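PDB 2GQT: UDP-N-Acetylenolpyruvylglucosamine Reductase from Thermus caldophilus, which reduces UDP-N-acetylenolpyruvylglucosamine to UDP-N-acetylmuramate with NADPH and FAD, a step in bacterial peptidoglycan and cell wall formation. Local coordinates for residues A66-T71 with V162-L167; Q70-K75 with L84-Q89. All blocks are in the same frame, centred on the assembly; numbering follows the deposited sequence.

Contact 1: A66-T71 with V162-L167; sequences AGEFQT and VTRVRL. With FAD (flavin-adenine dinucleotide), chain C.
R164 and E68 are joined by a salt bridge, with NH2 of R164 donating to OE2 of E68 at 2.5 Å, short for a bond bent to 138°. One N-H meets one oxygen on its anti side, with the carboxylate and guanidinium planes turned 54° apart, rather than a two-pronged pair. The next nitrogen inward, NE of R164, gives its N-H to a water 3.0 Å away; the water in turn donates to E68 O and, weakly, to T71 O, linking the arginine to the backbone of the 66-71 turn as well as to its acid. With chi1 at 74°, E68 places CG between its own N and carbonyl carbon, 3.9 Å above the centre of the F69 ring. F69 runs alongside T163, and CD2 at its ring edge lies 3.6 Å from T163 O, near the ring plane, a good place for weakly positive ring hydrogens. T163 OG1 and R164 NH1 both bond to E132 OE2 on strand 128-135. At the start of the strand segment, V162 reads the adenine of FAD with its backbone, N bonding to N1A at 2.9 Å and O accepting from N6A at 2.9 Å. With R164 cut back to an alanine, E68 and E132 would probably lose their shared positive partner and the water its NE donor. Between two carboxylates, R164 probably keeps its positive charge firmly, and its long side chain and several N-H donors serve both acids and a water at once, which suits a partly exposed seam joining a turn to a strand.

Contact 2: Q70-K75 with L84-Q89; sequences QTYDLK and LPLLVQ
L74 and L87 mark the closest backbone approach, their CA atoms 7.7 Å apart, wide enough for side chains to fill the gap between an irregular 70-75 segment and the first turns of a helix. Y72 and D73 are extended, and D73, L74 and K75 then form an Asx turn, OD1 of D73 accepting from K75 N at 3.0 Å, the N-H coming from above the carboxylate plane. The contact itself is apolar and has no hydrogen bond across it. Y72 carries most of the loop's share, its chi1 of 65° setting the ring between its own N and carbonyl carbon and directing it at the helix. There it meets two consecutive leucines: CE2 lies 3.6 Å from CD2 of L86, whose side chain is set nearly perpendicular to it near the hydroxyl end, while CD1 lies 3.8 Å from CD2 of L87. That same L87 methyl also touches CD2 of L74, at 4.0 Å, the two leucines running antiparallel alongside each other. A tyrosine suits this partly exposed place because its ring packs on leucine while its hydroxyl bonds to E90, further along the helix. L87, buried, reaches on to V78 of strand 77-79 and V109 of helix 109-114. Such packing, with L87 on both the strand and the loop before it and L86 on the loop's tyrosine, is consistent with the alpha+beta build of the FAD-binding domain, a helix packed beside an antiparallel sheet.

Both contacts draw on the loop between strands 61-65 and 77-79 and share Q70 and T71, but the loop uses its two ends differently. In contact 1 the earlier end meets strand 161-171 through charge, water and a ring edge, beginning one residue along from V162, which binds the adenine of FAD; in contact 2 the later end meets helix 84-93 through apolar packing. Neither is wholly core: each pairs buried residues, F69 and T163 in one and L87 in the other, with partly exposed neighbours. Strand and helix thus share one loop. The contact centres lie 9 Å apart, and they touch where L167 CD1 of the strand packs on L74 CD2 of the loop at 4.1 Å.

Contact 1: A66-T71 with V162-L167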
loop_
_atom_site.group_PDB
_atom_site.type_symbol
_atom_site.label_atom_id
_atom_site.label_comp_id
_atom_site.label_asym_id
_atom_site.label_seq_id
_atom_site.Cartn_x
_atom_site.Cartn_y
_atom_site.Cartn_z
ATOM N N ALA A 66 8.806 -8.252 -9.936
ATOM C CA ALA A 66 8.156 -9.508 -10.280
ATOM C C ALA A 66 9.202 -10.626 -10.264
ATOM O O ALA A 66 10.225 -10.494 -9.594
ATOM C CB ALA A 66 7.461 -9.382 -11.637
ATOM N N GLY A 67 8.954 -11.731 -10.970
ATOM C CA GLY A 67 9.934 -12.817 -11.050
ATOM C C GLY A 67 10.356 -13.308 -9.679
ATOM O O GLY A 67 9.519 -13.657 -8.852
ATOM N N GLU A 68 11.659 -13.314 -9.419
ATOM C CA GLU A 68 12.171 -13.812 -8.144
ATOM C C GLU A 68 11.643 -13.008 -6.951
ATOM O O GLU A 68 11.586 -13.514 -5.823
ATOM C CB GLU A 68 13.699 -13.828 -8.140
ATOM C CG GLU A 68 14.351 -12.461 -8.015
ATOM C CD GLU A 68 15.847 -12.550 -7.834
ATOM O OE1 GLU A 68 16.535 -12.924 -8.801
ATOM O OE2 GLU A 68 16.334 -12.225 -6.731
ATOM N N PHE A 69 11.224 -11.768 -7.207
ATOM C CA PHE A 69 10.707 -10.903 -6.143
ATOM C C PHE A 69 9.258 -11.217 -5.763
ATOM O O PHE A 69 8.735 -10.622 -4.834
ATOM C CB PHE A 69 10.885 -9.428 -6.512
ATOM C CG PHE A 69 12.308 -9.060 -6.822
ATOM C CD1 PHE A 69 12.697 -8.816 -8.130
ATOM C CD2 PHE A 69 13.263 -8.992 -5.815
ATOM C CE1 PHE A 69 14.017 -8.488 -8.434
ATOM C CE2 PHE A 69 14.587 -8.668 -6.110
ATOM C CZ PHE A 69 14.959 -8.427 -7.422
ATOM N N GLN A 70 8.619 -12.151 -6.480
ATOM C CA GLN A 70 7.243 -12.583 -6.189
ATOM C C GLN A 70 7.191 -14.013 -5.625
ATOM O O GLN A 70 6.116 -14.564 -5.358
ATOM C CB GLN A 70 6.382 -12.509 -7.455
ATOM C CG GLN A 70 5.746 -11.181 -7.800
ATOM C CD GLN A 70 4.921 -11.288 -9.071
ATOM O OE1 GLN A 70 3.706 -11.076 -9.067
ATOM N NE2 GLN A 70 5.575 -11.663 -10.160
ATOM N N THR A 71 8.340 -14.640 -5.459
ATOM C CA THR A 71 8.342 -15.950 -4.836
ATOM C C THR A 71 8.517 -15.811 -3.321
ATOM O O THR A 71 9.040 -14.797 -2.828
ATOM C CB THR A 71 9.404 -16.874 -5.430
ATOM O OG1 THR A 71 10.685 -16.335 -5.154
ATOM C CG2 THR A 71 9.244 -16.996 -6.939
ATOM N N VAL A 162 12.645 -2.087 -1.042
ATOM C CA VAL A 162 12.474 -3.336 -0.306
ATOM C C VAL A 162 12.331 -4.465 -1.326
ATOM O O VAL A 162 11.489 -4.389 -2.219
ATOM C CB VAL A 162 11.240 -3.275 0.598
ATOM C CG1 VAL A 162 11.025 -4.604 1.328
ATOM C CG2 VAL A 162 11.364 -2.111 1.584
ATOM N N THR A 163 13.184 -5.477 -1.213
ATOM C CA THR A 163 13.214 -6.553 -2.201
ATOM C C THR A 163 12.735 -7.897 -1.654
ATOM O O THR A 163 12.237 -8.727 -2.421
ATOM C CB THR A 163 14.623 -6.724 -2.786
ATOM O OG1 THR A 163 15.572 -6.773 -1.714
ATOM C CG2 THR A 163 14.953 -5.553 -3.687
ATOM N N ARG A 164 12.847 -8.085 -0.340
ATOM C CA ARG A 164 12.608 -9.382 0.286
ATOM C C ARG A 164 12.516 -9.185 1.792
ATOM O O ARG A 164 13.194 -8.316 2.326
ATOM C CB ARG A 164 13.855 -10.233 0.022
ATOM C CG ARG A 164 13.688 -11.667 -0.307
ATOM C CD ARG A 164 15.012 -12.103 -0.920
ATOM N NE ARG A 164 14.802 -12.383 -2.327
ATOM C CZ ARG A 164 15.382 -11.787 -3.365
ATOM N NH1 ARG A 164 16.299 -10.835 -3.230
ATOM N NH2 ARG A 164 15.042 -12.188 -4.577
ATOM N N VAL A 165 11.725 -10.003 2.477
ATOM C CA VAL A 165 11.645 -9.957 3.935
ATOM C C VAL A 165 11.659 -11.361 4.537
ATOM O O VAL A 165 11.376 -12.345 3.845
ATOM C CB VAL A 165 10.380 -9.200 4.443
ATOM C CG1 VAL A 165 10.285 -7.803 3.848
ATOM C CG2 VAL A 165 9.101 -9.992 4.182
ATOM N N ARG A 166 11.954 -11.427 5.830
ATOM C CA ARG A 166 11.697 -12.601 6.641
ATOM C C ARG A 166 10.616 -12.203 7.616
ATOM O O ARG A 166 10.682 -11.135 8.215
ATOM C CB ARG A 166 12.941 -13.045 7.404
ATOM C CG ARG A 166 14.131 -13.404 6.543
ATOM C CD ARG A 166 15.195 -14.050 7.392
ATOM N NE ARG A 166 14.649 -15.261 7.997
ATOM C CZ ARG A 166 14.858 -16.502 7.548
ATOM N NH1 ARG A 166 15.671 -16.712 6.525
ATOM N NH2 ARG A 166 14.278 -17.533 8.154
ATOM N N LEU A 167 9.633 -13.078 7.781
ATOM C CA LEU A 167 8.495 -12.818 8.644
ATOM C C LEU A 167 8.687 -13.412 10.031
ATOM O O LEU A 167 9.380 -14.427 10.202
ATOM C CB LEU A 167 7.210 -13.355 8.001
ATOM C CG LEU A 167 6.830 -12.793 6.628
ATOM C CD1 LEU A 167 5.626 -13.543 6.070
ATOM C CD2 LEU A 167 6.531 -11.303 6.673
HETATM P PA FAD C . 1.800 1.539 -3.377
HETATM O O1A FAD C . 0.530 2.260 -3.195
HETATM O O2A FAD C . 2.133 0.933 -4.685
HETATM O O5B FAD C . 3.029 2.450 -2.958
HETATM C C5B FAD C . 2.988 3.157 -1.713
HETATM C C4B FAD C . 4.370 3.659 -1.359
HETATM O O4B FAD C . 5.228 2.522 -1.134
HETATM C C3B FAD C . 5.041 4.494 -2.459
HETATM O O3B FAD C . 5.889 5.451 -1.822
HETATM C C2B FAD C . 5.877 3.452 -3.193
HETATM O O2B FAD C . 6.990 4.033 -3.871
HETATM C C1B FAD C . 6.363 2.610 -2.032
HETATM N N9A FAD C . 6.773 1.232 -2.374
HETATM C C8A FAD C . 6.010 0.279 -2.931
HETATM N N7A FAD C . 6.732 -0.837 -3.057
HETATM C C5A FAD C . 7.948 -0.603 -2.553
HETATM C C6A FAD C . 9.125 -1.350 -2.419
HETATM N N6A FAD C . 9.221 -2.630 -2.802
HETATM N N1A FAD C . 10.198 -0.759 -1.854
HETATM C C2A FAD C . 10.156 0.519 -1.452
HETATM N N3A FAD C . 9.070 1.278 -1.570
HETATM C C4A FAD C . 7.974 0.723 -2.124
HETATM N N1 FAD C . -3.223 0.937 4.916
HETATM C C2 FAD C . -3.035 0.619 6.243
HETATM O O2 FAD C . -2.001 0.947 6.807
HETATM N N3 FAD C . -4.034 -0.049 6.946
HETATM C C4 FAD C . -5.222 -0.434 6.338
HETATM O O4 FAD C . -6.081 -1.035 6.992
HETATM C C4X FAD C . -5.399 -0.117 4.993
HETATM N N5 FAD C . -6.579 -0.475 4.345
HETATM C C5X FAD C . -6.719 -0.210 2.976
HETATM C C6 FAD C . -7.876 -0.633 2.321
HETATM C C7 FAD C . -8.045 -0.400 0.960
HETATM C C7M FAD C . -9.320 -0.886 0.259
HETATM C C8 FAD C . -7.043 0.273 0.253
HETATM C C8M FAD C . -7.213 0.545 -1.248
HETATM C C9 FAD C . -5.893 0.703 0.911
HETATM C C9A FAD C . -5.716 0.468 2.274
HETATM N N10 FAD C . -4.560 0.895 2.949
HETATM C C10 FAD C . -4.400 0.568 4.293
HETATM C "C1'" FAD C . -3.509 1.707 2.280
HETATM C "C2'" FAD C . -2.483 0.841 1.532
HETATM O "O2'" FAD C . -3.013 -0.475 1.276
HETATM C "C3'" FAD C . -1.172 0.689 2.306
HETATM O "O3'" FAD C . -0.563 1.976 2.482
HETATM C "C4'" FAD C . -0.206 -0.275 1.605
HETATM O "O4'" FAD C . 0.897 -0.548 2.471
HETATM C "C5'" FAD C . 0.322 0.252 0.273
HETATM O "O5'" FAD C . 1.030 -0.824 -0.345
HETATM P P FAD C . 1.095 -0.911 -1.937
HETATM O O1P FAD C . 1.927 -2.087 -2.257
HETATM O O2P FAD C . -0.245 -0.779 -2.548
HETATM O O3P FAD C . 1.968 0.407 -2.223
HETATM O O HOH W 1 12.202 -13.785 -2.862
#

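Contact 2: Q70-K75 with L84-Q89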
loop_
_atom_site.group_PDB
_atom_site.type_symbol
_atom_site.label_atom_id
_atom_site.label_comp_id
_atom_site.label_asym_id
_atom_site.label_seq_id
_atom_site.Cartn_x
_atom_site.Cartn_y
_atom_site.Cartn_z
ATOM N N GLN A 70 8.619 -12.151 -6.480
ATOM C CA GLN A 70 7.243 -12.583 -6.189
ATOM C C GLN A 70 7.191 -14.013 -5.625
ATOM O O GLN A 70 6.116 -14.564 -5.358
ATOM C CB GLN A 70 6.382 -12.509 -7.455
ATOM C CG GLN A 70 5.746 -11.181 -7.800
ATOM C CD GLN A 70 4.921 -11.288 -9.071
ATOM O OE1 GLN A 70 3.706 -11.076 -9.067
ATOM N NE2 GLN A 70 5.575 -11.663 -10.160
ATOM N N THR A 71 8.340 -14.640 -5.459
ATOM C CA THR A 71 8.342 -15.950 -4.836
ATOM C C THR A 71 8.517 -15.811 -3.321
ATOM O O THR A 71 9.040 -14.797 -2.828
ATOM C CB THR A 71 9.404 -16.874 -5.430
ATOM O OG1 THR A 71 10.685 -16.335 -5.154
ATOM C CG2 THR A 71 9.244 -16.996 -6.939
ATOM N N TYR A 72 8.066 -16.816 -2.575
ATOM C CA TYR A 72 8.015 -16.711 -1.128
ATOM C C TYR A 72 8.074 -18.065 -0.451
ATOM O O TYR A 72 7.663 -19.092 -1.014
ATOM C CB TYR A 72 6.751 -15.957 -0.666
ATOM C CG TYR A 72 5.464 -16.693 -0.982
ATOM C CD1 TYR A 72 4.855 -17.520 -0.030
ATOM C CD2 TYR A 72 4.866 -16.587 -2.241
ATOM C CE1 TYR A 72 3.689 -18.209 -0.326
ATOM C CE2 TYR A 72 3.703 -17.276 -2.533
ATOM C CZ TYR A 72 3.116 -18.079 -1.574
ATOM O OH TYR A 72 1.956 -18.765 -1.865
ATOM N N ASP A 73 8.573 -18.054 0.773
ATOM C CA ASP A 73 8.511 -19.191 1.672
ATOM C C ASP A 73 8.183 -18.582 3.030
ATOM O O ASP A 73 8.955 -17.765 3.530
ATOM C CB ASP A 73 9.878 -19.898 1.698
ATOM C CG ASP A 73 9.891 -21.164 2.541
ATOM O OD1 ASP A 73 9.104 -21.284 3.497
ATOM O OD2 ASP A 73 10.730 -22.045 2.251
ATOM N N LEU A 74 7.047 -18.944 3.628
ATOM C CA LEU A 74 6.665 -18.354 4.920
ATOM C C LEU A 74 7.708 -18.528 6.017
ATOM O O LEU A 74 7.786 -17.719 6.940
ATOM C CB LEU A 74 5.346 -18.935 5.421
ATOM C CG LEU A 74 4.080 -18.496 4.695
ATOM C CD1 LEU A 74 2.949 -19.371 5.170
ATOM C CD2 LEU A 74 3.760 -17.014 4.925
ATOM N N LYS A 75 8.492 -19.594 5.920
ATOM C CA LYS A 75 9.509 -19.891 6.920
ATOM C C LYS A 75 10.904 -19.493 6.432
ATOM O O LYS A 75 11.916 -19.831 7.059
ATOM C CB LYS A 75 9.450 -21.372 7.301
ATOM C CG LYS A 75 8.177 -21.756 8.056
ATOM C CD LYS A 75 8.105 -23.253 8.327
ATOM C CE LYS A 75 6.925 -23.601 9.219
ATOM N NZ LYS A 75 6.997 -22.928 10.547
ATOM N N LEU A 84 0.497 -9.065 0.024
ATOM C CA LEU A 84 0.218 -9.284 1.425
ATOM C C LEU A 84 -1.085 -10.100 1.649
ATOM O O LEU A 84 -1.108 -10.999 2.491
ATOM C CB LEU A 84 0.223 -7.946 2.180
ATOM C CG LEU A 84 0.079 -8.045 3.701
ATOM C CD1 LEU A 84 1.211 -8.866 4.327
ATOM C CD2 LEU A 84 0.045 -6.639 4.281
ATOM N N PRO A 85 -2.179 -9.811 0.906
ATOM C CA PRO A 85 -3.361 -10.659 1.098
ATOM C C PRO A 85 -3.133 -12.153 0.857
ATOM O O PRO A 85 -3.786 -12.978 1.508
ATOM C CB PRO A 85 -4.370 -10.084 0.096
ATOM C CG PRO A 85 -3.963 -8.657 -0.071
ATOM C CD PRO A 85 -2.463 -8.678 0.000
ATOM N N LEU A 86 -2.217 -12.501 -0.043
ATOM C CA LEU A 86 -1.855 -13.897 -0.243
ATOM C C LEU A 86 -1.190 -14.453 1.013
ATOM O O LEU A 86 -1.555 -15.525 1.500
ATOM C CB LEU A 86 -0.930 -14.044 -1.456
ATOM C CG LEU A 86 -0.363 -15.446 -1.689
ATOM C CD1 LEU A 86 -1.470 -16.478 -1.954
ATOM C CD2 LEU A 86 0.616 -15.424 -2.830
ATOM N N LEU A 87 -0.196 -13.729 1.526
ATOM C CA LEU A 87 0.528 -14.182 2.705
ATOM C C LEU A 87 -0.368 -14.329 3.926
ATOM O O LEU A 87 -0.207 -15.282 4.685
ATOM C CB LEU A 87 1.685 -13.248 2.995
ATOM C CG LEU A 87 2.746 -13.219 1.903
ATOM C CD1 LEU A 87 3.631 -12.030 2.120
ATOM C CD2 LEU A 87 3.574 -14.502 1.869
ATOM N N VAL A 88 -1.316 -13.412 4.117
ATOM C CA VAL A 88 -2.256 -13.531 5.233
ATOM C C VAL A 88 -2.979 -14.889 5.187
ATOM O O VAL A 88 -3.076 -15.597 6.204
ATOM C CB VAL A 88 -3.265 -12.358 5.230
ATOM C CG1 VAL A 88 -4.397 -12.603 6.208
ATOM C CG2 VAL A 88 -2.553 -11.030 5.547
ATOM N N GLN A 89 -3.489 -15.253 4.017
ATOM C CA GLN A 89 -4.219 -16.517 3.879
ATOM C C GLN A 89 -3.293 -17.727 3.952
ATOM O O GLN A 89 -3.634 -18.747 4.556
ATOM C CB GLN A 89 -5.041 -16.539 2.593
ATOM C CG GLN A 89 -6.106 -15.453 2.491
ATOM C CD GLN A 89 -7.118 -15.490 3.612
ATOM O OE1 GLN A 89 -7.492 -16.565 4.098
ATOM N NE2 GLN A 89 -7.576 -14.312 4.027
#